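Local coordinates for protein diguanylate cyclase (Vibrio cholerae serotype O1, PDB 6EIB) that catalyses the condensation of two GTP molecules into cyclic di-GMP, a magnesium-dependent reaction of its GGEEF domain, and takes part in biofilm formation, at residues H116-A121 with G151-C156; G122-H127 with C156-S161; S66-H71 with I84-T89. All blocks are in the same frame, centred on the assembly; numbering follows the deposited sequence. Where two conformers were deposited one is given.

Contact 1 (H116-A121 with G151-C156); sequences HIYLCA and GRNRCC. With EDO (1,2-ethanediol), chain I; EDO (1,2-ethanediol), chain K.
The phenol ring of Tyr118 lies over one face of the Arg152 guanidinium, with CE2 above its centre and 3.5 Å from CZ; the two planes are 28° apart. Near CD1 of the same ring the Asn153 amide crosses with its plane turned by 46°, Asn153 CG lying 3.7 Å from Tyr118 CD1. Arg152 reaches the ring on a chain extended from CG to NE, and the edge of its guanidinium meets two ethanediol molecules, probably from the crystallisation liquor. Cys120 SG nestles against the turn, 3.5 Å from Gly151 O. Beyond the turn the backbones pair as parallel strands: Ala121 N donates to Arg154 O (3.0 Å), and Cys156 N to Ala121 O (3.0 Å). Further out, a water accepts from Leu119 N and donates to Asn153 OD1 at 2.6 Å, while Arg102 also binds OD1 and Asp39 holds Asn153 N. Arg154 folds back at chi2 (-69°), bringing NH1 to Asn153 O. The pair closes a beta-alpha-beta unit. Cys120, Arg154 and Cys156 face helix 133-148; Cys155 meets helix 91-107 on the other face, and strand 31-38 flanks 119-125 across from the edge strand 154-157.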
loop_
_atom_site.group_PDB
_atom_site.type_symbol
_atom_site.label_atom_id
_atom_site.label_comp_id
_atom_site.label_asym_id
_atom_site.label_seq_id
_atom_site.Cartn_x
_atom_site.Cartn_y
_atom_site.Cartn_z
ATOM N N HIS A 116 -14.491 6.348 11.923
ATOM C CA HIS A 116 -13.121 5.862 11.808
ATOM C C HIS A 116 -13.048 4.713 10.807
ATOM O O HIS A 116 -13.931 3.847 10.751
ATOM C CB HIS A 116 -12.549 5.453 13.171
ATOM C CG HIS A 116 -12.208 6.629 14.038
ATOM N ND1 HIS A 116 -10.976 7.250 14.002
ATOM C CD2 HIS A 116 -12.950 7.311 14.935
ATOM C CE1 HIS A 116 -10.971 8.261 14.852
ATOM N NE2 HIS A 116 -12.155 8.327 15.435
ATOM N N ILE A 117 -12.052 4.792 9.936
ATOM C CA ILE A 117 -11.856 3.811 8.877
ATOM C C ILE A 117 -10.463 3.204 9.036
ATOM O O ILE A 117 -9.525 3.899 9.445
ATOM C CB ILE A 117 -12.026 4.463 7.481
ATOM C CG1 ILE A 117 -13.316 5.272 7.441
ATOM C CG2 ILE A 117 -12.042 3.421 6.340
ATOM C CD1 ILE A 117 -13.526 6.020 6.121
ATOM N N TYR A 118 -10.316 1.930 8.673
ATOM C CA TYR A 118 -9.093 1.181 8.937
ATOM C C TYR A 118 -8.575 0.522 7.645
ATOM O O TYR A 118 -9.311 0.393 6.661
ATOM C CB TYR A 118 -9.354 0.109 10.035
ATOM C CG TYR A 118 -9.945 0.679 11.311
ATOM C CD1 TYR A 118 -9.113 1.151 12.321
ATOM C CD2 TYR A 118 -11.328 0.790 11.495
ATOM C CE1 TYR A 118 -9.637 1.701 13.493
ATOM C CE2 TYR A 118 -11.862 1.379 12.687
ATOM C CZ TYR A 118 -10.999 1.811 13.660
ATOM O OH TYR A 118 -11.451 2.380 14.840
ATOM N N LEU A 119 -7.322 0.086 7.659
ATOM C CA LEU A 119 -6.759 -0.585 6.497
ATOM C C LEU A 119 -5.896 -1.733 6.979
ATOM O O LEU A 119 -5.573 -1.791 8.163
ATOM C CB LEU A 119 -5.954 0.423 5.632
ATOM C CG LEU A 119 -4.715 1.132 6.200
ATOM C CD1 LEU A 119 -3.462 0.247 6.126
ATOM C CD2 LEU A 119 -4.486 2.444 5.447
ATOM N N CYS A 120 -5.546 -2.663 6.091
ATOM C CA CYS A 120 -4.550 -3.683 6.420
ATOM C C CYS A 120 -3.445 -3.523 5.408
ATOM O O CYS A 120 -3.684 -2.964 4.348
ATOM C CB CYS A 120 -5.106 -5.107 6.342
ATOM S SG CYS A 120 -6.270 -5.461 7.705
ATOM N N ALA A 121 -2.265 -4.045 5.716
ATOM C CA ALA A 121 -1.147 -3.902 4.793
ATOM C C ALA A 121 -0.318 -5.153 4.831
ATOM O O ALA A 121 -0.190 -5.798 5.887
ATOM C CB ALA A 121 -0.266 -2.645 5.162
ATOM N N GLY A 151 -8.324 -9.781 11.523
ATOM C CA GLY A 151 -9.285 -8.700 11.572
ATOM C C GLY A 151 -8.917 -7.482 10.747
ATOM O O GLY A 151 -8.016 -7.520 9.888
ATOM N N ARG A 152 -9.547 -6.365 11.079
ATOM C CA ARG A 152 -9.294 -5.145 10.341
ATOM C C ARG A 152 -8.121 -4.513 11.053
ATOM O O ARG A 152 -7.731 -4.996 12.110
ATOM C CB ARG A 152 -10.518 -4.223 10.335
ATOM C CG ARG A 152 -10.919 -3.753 11.731
ATOM C CD ARG A 152 -12.154 -2.865 11.766
ATOM N NE ARG A 152 -12.317 -2.348 13.132
ATOM C CZ ARG A 152 -13.358 -1.640 13.562
ATOM N NH1 ARG A 152 -14.357 -1.337 12.736
ATOM N NH2 ARG A 152 -13.392 -1.237 14.830
ATOM N N ASN A 153 -7.520 -3.493 10.457
ATOM C CA ASN A 153 -6.468 -2.727 11.148
ATOM C C ASN A 153 -5.269 -3.600 11.575
ATOM O O ASN A 153 -4.956 -3.686 12.775
ATOM C CB ASN A 153 -7.051 -1.996 12.358
ATOM C CG ASN A 153 -6.106 -0.929 12.889
ATOM O OD1 ASN A 153 -5.330 -0.335 12.106
ATOM N ND2 ASN A 153 -6.212 -0.616 14.194
ATOM N N ARG A 154 -4.624 -4.256 10.582
ATOM C CA ARG A 154 -3.503 -5.190 10.803
ATOM C C ARG A 154 -2.427 -5.067 9.712
ATOM O O ARG A 154 -2.732 -4.843 8.552
ATOM C CB ARG A 154 -3.983 -6.646 10.827
ATOM C CG ARG A 154 -4.996 -6.997 11.968
ATOM C CD ARG A 154 -4.301 -6.957 13.330
ATOM N NE ARG A 154 -5.106 -7.534 14.406
ATOM C CZ ARG A 154 -5.993 -6.845 15.118
ATOM N NH1 ARG A 154 -6.191 -5.552 14.868
ATOM N NH2 ARG A 154 -6.675 -7.443 16.082
ATOM N N CYS A 155 -1.178 -5.278 10.106
ATOM C CA CYS A 155 -0.053 -5.240 9.185
ATOM C C CYS A 155 0.784 -6.493 9.324
ATOM O O CYS A 155 1.001 -6.976 10.436
ATOM C CB CYS A 155 0.823 -4.015 9.434
ATOM S SG CYS A 155 0.158 -2.531 8.732
ATOM N N CYS A 156 1.257 -7.026 8.197
ATOM C CA CYS A 156 2.099 -8.220 8.224
ATOM C C CYS A 156 3.262 -8.113 7.244
ATOM O O CYS A 156 3.115 -7.618 6.135
ATOM C CB CYS A 156 1.289 -9.481 7.897
ATOM S SG CYS A 156 0.438 -10.200 9.315
HETATM C C1 EDO I . -8.697 -1.992 16.082
HETATM O O1 EDO I . -8.374 -1.025 15.085
HETATM C C2 EDO I . -10.204 -2.106 16.091
HETATM O O2 EDO I . -10.618 -2.731 14.869
HETATM C C1 EDO K . -16.936 0.688 10.463
HETATM O O1 EDO K . -15.948 0.042 11.285
HETATM C C2 EDO K . -16.315 1.048 9.116
HETATM O O2 EDO K . -15.101 1.809 9.283
HETATM O O HOH W 1 -5.909 1.255 10.177
#

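Contact 2 (G122-H127 with C156-S161); sequences GVSSLH and CIYRQS. With SO4 (sulfate ion), chain G; SO4 (sulfate ion), chain E.
Tyr158 sets its CB against the side chain of Ser124, 4.0 Å from OG, just where the two strands begin to part. Its CG is anti to the backbone N (chi1 179°), which carries the ring away from the strand pair toward helix 133-148, where it touches Arg139 and Gln142. At the far end, Tyr158 OH donates to O1 of a sulfate, probably a crystallisation ion, 2.9 Å away at the ring's edge, in its plane; Arg138 and Gln142 bind the same ion, and Gln160 NE2 adds a weak bond from a poorly ordered side chain. Ser124 OG is buried but doubly engaged: Arg139 NE donates to it, and a water 2.8 Å away links it to the carbonyl O of Tyr158. Two backbone bonds hold the strands in parallel register. Val123 N donates to Cys156 O at 2.9 Å, and Tyr158 N donates to Val123 O at 2.9 Å. This is the far end of the parallel pair in a beta-alpha-beta crossover, with helix 133-148 as the connection. Gly122 CA adds a CH-O contact to Cys156 O (3.3 Å). On the opposite face, Val123 and Ile157 both rest on Val91 of helix 91-107. Near that helix's start, Ser125 OG donates to O1 of a second such sulfate (2.7 Å), which Val91 N and His90 ND1 also bind.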
loop_
_atom_site.group_PDB
_atom_site.type_symbol
_atom_site.label_atom_id
_atom_site.label_comp_id
_atom_site.label_asym_id
_atom_site.label_seq_id
_atom_site.Cartn_x
_atom_site.Cartn_y
_atom_site.Cartn_z
ATOM N N GLY A 122 0.227 -5.523 3.675
ATOM C CA GLY A 122 1.174 -6.619 3.641
ATOM C C GLY A 122 2.450 -6.044 3.025
ATOM O O GLY A 122 2.374 -5.203 2.117
ATOM N N VAL A 123 3.601 -6.512 3.481
ATOM C CA VAL A 123 4.897 -5.968 3.027
ATOM C C VAL A 123 5.891 -7.032 2.561
ATOM O O VAL A 123 6.074 -8.067 3.206
ATOM C CB VAL A 123 5.577 -5.189 4.153
ATOM C CG1 VAL A 123 6.818 -4.481 3.627
ATOM C CG2 VAL A 123 4.593 -4.212 4.795
ATOM N N SER A 124 6.569 -6.789 1.445
ATOM C CA SER A 124 7.647 -7.675 1.102
ATOM C C SER A 124 8.666 -6.859 0.358
ATOM O O SER A 124 8.547 -5.629 0.254
ATOM C CB SER A 124 7.164 -8.860 0.233
ATOM O OG SER A 124 8.161 -9.894 0.173
ATOM N N SER A 125 9.653 -7.550 -0.187
ATOM C CA SER A 125 10.669 -6.874 -0.970
ATOM C C SER A 125 11.329 -7.822 -1.967
ATOM O O SER A 125 11.161 -9.039 -1.888
ATOM C CB SER A 125 11.714 -6.259 -0.053
ATOM O OG SER A 125 12.457 -7.270 0.587
ATOM N N LEU A 126 12.133 -7.265 -2.875
ATOM C CA LEU A 126 12.827 -8.080 -3.878
ATOM C C LEU A 126 13.675 -9.154 -3.192
ATOM O O LEU A 126 14.393 -8.852 -2.234
ATOM C CB LEU A 126 13.728 -7.190 -4.747
ATOM C CG LEU A 126 14.675 -7.818 -5.778
ATOM C CD1 LEU A 126 13.910 -8.384 -6.915
ATOM C CD2 LEU A 126 15.726 -6.800 -6.249
ATOM N N HIS A 127 13.548 -10.410 -3.644
ATOM C CA HIS A 127 14.406 -11.515 -3.188
ATOM C C HIS A 127 15.313 -11.962 -4.365
ATOM O O HIS A 127 14.989 -11.729 -5.533
ATOM C CB HIS A 127 13.591 -12.720 -2.677
ATOM C CG HIS A 127 12.825 -12.462 -1.413
ATOM N ND1 HIS A 127 12.122 -13.456 -0.761
ATOM C CD2 HIS A 127 12.631 -11.331 -0.691
ATOM C CE1 HIS A 127 11.558 -12.955 0.324
ATOM N NE2 HIS A 127 11.840 -11.666 0.386
ATOM N N CYS A 156 1.257 -7.026 8.197
ATOM C CA CYS A 156 2.099 -8.220 8.224
ATOM C C CYS A 156 3.262 -8.113 7.244
ATOM O O CYS A 156 3.115 -7.618 6.135
ATOM C CB CYS A 156 1.289 -9.481 7.897
ATOM S SG CYS A 156 0.438 -10.200 9.315
ATOM N N ILE A 157 4.423 -8.600 7.656
ATOM C CA ILE A 157 5.531 -8.726 6.713
ATOM C C ILE A 157 5.564 -10.173 6.199
ATOM O O ILE A 157 5.325 -11.115 6.958
ATOM C CB ILE A 157 6.848 -8.344 7.362
ATOM C CG1 ILE A 157 7.981 -8.309 6.342
ATOM C CG2 ILE A 157 7.188 -9.295 8.461
ATOM C CD1 ILE A 157 9.196 -7.647 6.947
ATOM N N TYR A 158 5.789 -10.371 4.910
ATOM C CA TYR A 158 5.864 -11.756 4.425
ATOM C C TYR A 158 7.079 -12.504 4.934
ATOM O O TYR A 158 8.198 -12.019 4.824
ATOM C CB TYR A 158 5.861 -11.805 2.902
ATOM C CG TYR A 158 5.973 -13.213 2.366
ATOM C CD1 TYR A 158 7.230 -13.797 2.151
ATOM C CD2 TYR A 158 4.848 -13.960 2.083
ATOM C CE1 TYR A 158 7.356 -15.080 1.670
ATOM C CE2 TYR A 158 4.961 -15.255 1.593
ATOM C CZ TYR A 158 6.220 -15.805 1.392
ATOM O OH TYR A 158 6.353 -17.087 0.905
ATOM N N ARG A 159 6.846 -13.710 5.433
ATOM C CA ARG A 159 7.894 -14.668 5.763
ATOM C C ARG A 159 7.528 -16.034 5.178
ATOM O O ARG A 159 6.352 -16.390 5.081
ATOM C CB ARG A 159 8.128 -14.775 7.272
ATOM C CG ARG A 159 8.708 -13.530 7.901
ATOM C CD ARG A 159 9.988 -13.128 7.175
ATOM N NE ARG A 159 10.564 -11.896 7.710
ATOM C CZ ARG A 159 11.514 -11.180 7.110
ATOM N NH1 ARG A 159 12.011 -11.563 5.935
ATOM N NH2 ARG A 159 11.963 -10.071 7.690
ATOM N N GLN A 160 8.552 -16.799 4.826
ATOM C CA GLN A 160 8.382 -18.128 4.259
ATOM C C GLN A 160 8.291 -19.134 5.393
ATOM O O GLN A 160 7.943 -20.294 5.184
ATOM C CB GLN A 160 9.575 -18.454 3.345
ATOM C CG GLN A 160 9.513 -19.770 2.580
ATOM C CD GLN A 160 8.507 -19.735 1.455
ATOM O OE1 GLN A 160 7.327 -20.015 1.665
ATOM N NE2 GLN A 160 8.960 -19.377 0.255
ATOM N N SER A 161 8.548 -18.662 6.609
ATOM C CA SER A 161 8.425 -19.488 7.806
ATOM C C SER A 161 6.976 -19.922 8.074
ATOM O O SER A 161 6.039 -19.516 7.371
ATOM C CB SER A 161 8.975 -18.738 9.016
ATOM O OG SER A 161 8.007 -17.841 9.530
HETATM S S SO4 G . 4.763 -19.964 -0.272
HETATM O O1 SO4 G . 4.200 -18.624 -0.334
HETATM O O2 SO4 G . 4.761 -20.408 1.117
HETATM O O3 SO4 G . 3.932 -20.882 -1.052
HETATM O O4 SO4 G . 6.125 -19.926 -0.793
HETATM S S SO4 E . 15.922 -6.268 2.030
HETATM O O1 SO4 E . 14.869 -6.179 1.022
HETATM O O2 SO4 E . 15.635 -5.331 3.104
HETATM O O3 SO4 E . 16.003 -7.620 2.564
HETATM O O4 SO4 E . 17.214 -5.868 1.427
HETATM O O HOH W 2 9.454 -10.251 2.671
#

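Contact 3 (S66-H71 with I84-T89); sequences SVISDH and IVLENT
Ile68 and Ile84 reach toward each other tip to tip, Ile68 CD1 standing 3.7 Å from Ile84 CG2, while the other branch of Ile68, CG2, meets Leu86 CD2 at 3.6 Å. These apolar contacts carry the buried part of the junction, one isoleucine spanning two side chains that project from the same face of strand 81-87. Its first torsion (chi1 -47°) turns CG2 anti to the backbone N and leaves CG1 to carry CD1 toward Ile84. Leu86 also touches Ala94 and Leu97 of helix 91-107, which places the cluster between that helix and the sheet.

The polar contacts lie nearer the surface and join the segments through solvent rather than directly. A water accepts from Glu87 N at 2.9 Å and makes a weak bond to His71 O. The His71 ring and the Glu87 carboxylate lie side by side, planes 61° apart, Glu87 OE1 lying at the ring's edge, 4.1 Å from His71 CD2. Glu87 OE2 is held instead by a salt bridge to Arg23, and the His71 ring packs edge-to-face with Phe73. Within the strand's exit turn, Thr89 OG1 donates to Glu87 O (2.8 Å), coming from above the carbonyl plane.

Ile68 is the residue at which the chain leaves helical geometry after helix 50-67, and its side chain packs the end of the helix onto the sheet, a few residues ahead of strand 73-76. Helix 50-67 leads into the antiparallel hairpin 73-76 and 81-87 of the GGDEF fold; the GGEEF signature falls at the turn of this hairpin and runs into the start of strand 81-87.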
loop_
_atom_site.group_PDB
_atom_site.type_symbol
_atom_site.label_atom_id
_atom_site.label_comp_id
_atom_site.label_asym_id
_atom_site.label_seq_id
_atom_site.Cartn_x
_atom_site.Cartn_y
_atom_site.Cartn_z
ATOM N N SER A 66 2.691 12.253 2.909
ATOM C CA SER A 66 3.037 12.850 4.198
ATOM C C SER A 66 3.949 11.948 5.017
ATOM O O SER A 66 4.924 12.409 5.627
ATOM C CB SER A 66 1.760 13.146 4.989
ATOM O OG SER A 66 2.063 13.479 6.332
ATOM N N VAL A 67 3.598 10.667 5.046
ATOM C CA VAL A 67 4.332 9.681 5.822
ATOM C C VAL A 67 5.632 9.242 5.135
ATOM O O VAL A 67 6.643 9.045 5.796
ATOM C CB VAL A 67 3.451 8.447 6.110
ATOM C CG1 VAL A 67 4.279 7.323 6.698
ATOM C CG2 VAL A 67 2.285 8.833 7.025
ATOM N N ILE A 68 5.593 9.056 3.817
ATOM C CA ILE A 68 6.787 8.644 3.092
ATOM C C ILE A 68 7.370 9.853 2.371
ATOM O O ILE A 68 7.018 10.148 1.226
ATOM C CB ILE A 68 6.482 7.538 2.068
ATOM C CG1 ILE A 68 5.620 6.434 2.701
ATOM C CG2 ILE A 68 7.755 6.998 1.469
ATOM C CD1 ILE A 68 5.117 5.425 1.685
ATOM N N SER A 69 8.302 10.534 3.019
ATOM C CA SER A 69 8.846 11.744 2.424
ATOM C C SER A 69 9.740 11.385 1.234
ATOM O O SER A 69 9.742 12.091 0.223
ATOM C CB SER A 69 9.604 12.568 3.469
ATOM O OG SER A 69 10.630 11.799 4.069
ATOM N N ASP A 70 10.519 10.314 1.355
ATOM C CA ASP A 70 11.360 9.899 0.235
ATOM C C ASP A 70 10.595 9.334 -0.960
ATOM O O ASP A 70 9.498 8.758 -0.821
ATOM C CB ASP A 70 12.413 8.890 0.668
ATOM C CG ASP A 70 13.565 9.538 1.398
ATOM O OD1 ASP A 70 13.904 10.698 1.059
ATOM O OD2 ASP A 70 14.162 8.874 2.274
ATOM N N HIS A 71 11.231 9.469 -2.127
ATOM C CA HIS A 71 10.686 9.006 -3.400
ATOM C C HIS A 71 10.082 7.611 -3.278
ATOM O O HIS A 71 10.578 6.760 -2.529
ATOM C CB HIS A 71 11.767 9.007 -4.496
ATOM C CG HIS A 71 11.234 8.722 -5.873
ATOM N ND1 HIS A 71 10.376 9.578 -6.534
ATOM C CD2 HIS A 71 11.418 7.661 -6.700
ATOM C CE1 HIS A 71 10.062 9.060 -7.712
ATOM N NE2 HIS A 71 10.684 7.900 -7.837
ATOM N N ILE A 84 2.401 0.433 -2.805
ATOM C CA ILE A 84 3.476 1.409 -2.711
ATOM C C ILE A 84 4.791 0.702 -2.960
ATOM O O ILE A 84 5.104 -0.306 -2.321
ATOM C CB ILE A 84 3.493 2.094 -1.351
ATOM C CG1 ILE A 84 2.141 2.748 -1.094
ATOM C CG2 ILE A 84 4.610 3.178 -1.271
ATOM C CD1 ILE A 84 1.975 3.188 0.335
ATOM N N VAL A 85 5.569 1.262 -3.878
ATOM C CA VAL A 85 6.861 0.694 -4.204
ATOM C C VAL A 85 7.945 1.615 -3.754
ATOM O O VAL A 85 7.926 2.796 -4.119
ATOM C CB VAL A 85 6.987 0.437 -5.726
ATOM C CG1 VAL A 85 8.434 -0.013 -6.097
ATOM C CG2 VAL A 85 5.925 -0.595 -6.164
ATOM N N LEU A 86 8.881 1.101 -2.953
ATOM C CA LEU A 86 9.926 1.967 -2.368
ATOM C C LEU A 86 11.323 1.579 -2.856
ATOM O O LEU A 86 11.842 0.533 -2.482
ATOM C CB LEU A 86 9.895 1.924 -0.840
ATOM C CG LEU A 86 8.687 2.317 0.023
ATOM C CD1 LEU A 86 8.920 1.886 1.457
ATOM C CD2 LEU A 86 8.514 3.813 0.056
ATOM N N GLU A 87 11.918 2.387 -3.724
ATOM C CA GLU A 87 13.289 2.089 -4.184
ATOM C C GLU A 87 14.344 2.264 -3.101
ATOM O O GLU A 87 14.213 3.110 -2.210
ATOM C CB GLU A 87 13.649 2.936 -5.400
ATOM C CG GLU A 87 12.855 2.592 -6.644
ATOM C CD GLU A 87 13.481 3.218 -7.898
ATOM O OE1 GLU A 87 12.973 4.272 -8.335
ATOM O OE2 GLU A 87 14.476 2.674 -8.440
ATOM N N ASN A 88 15.395 1.460 -3.192
ATOM C CA ASN A 88 16.509 1.537 -2.257
ATOM C C ASN A 88 16.016 1.582 -0.805
ATOM O O ASN A 88 16.467 2.413 0.002
ATOM C CB ASN A 88 17.407 2.755 -2.570
ATOM C CG ASN A 88 18.798 2.566 -2.047
ATOM O OD1 ASN A 88 19.258 1.429 -1.922
ATOM N ND2 ASN A 88 19.507 3.671 -1.775
ATOM N N THR A 89 15.074 0.690 -0.494
ATOM C CA THR A 89 14.452 0.633 0.818
ATOM C C THR A 89 14.365 -0.811 1.300
ATOM O O THR A 89 13.853 -1.702 0.590
ATOM C CB THR A 89 13.052 1.256 0.786
ATOM O OG1 THR A 89 13.163 2.627 0.375
ATOM C CG2 THR A 89 12.399 1.212 2.180
HETATM O O HOH W 3 10.972 4.965 -4.488
#

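How the contacts relate
Contacts 1 and 2 are successive parts of one parallel strand pair, 119-125 with 154-157; their centres are about 17 Å apart and they share Cys156. Contact 3 lies on the same sheet but across strand 31-38, at strand 81-87, its centre about 20 Å from that of contact 1 and about 17 Å from that of contact 2. Strand 31-38 ends in Asp37 and Ile38, magnesium ligands by similarity; Glu80, another such ligand and the predicted proton acceptor, sits just before strand 81-87. The side chains of Leu119 and Ile38 are about 5 Å apart, those of Ile84 and Ile38 about 11 Å, consistent with contact 1 lying closer to the metal site. Helix 91-107 touches all three.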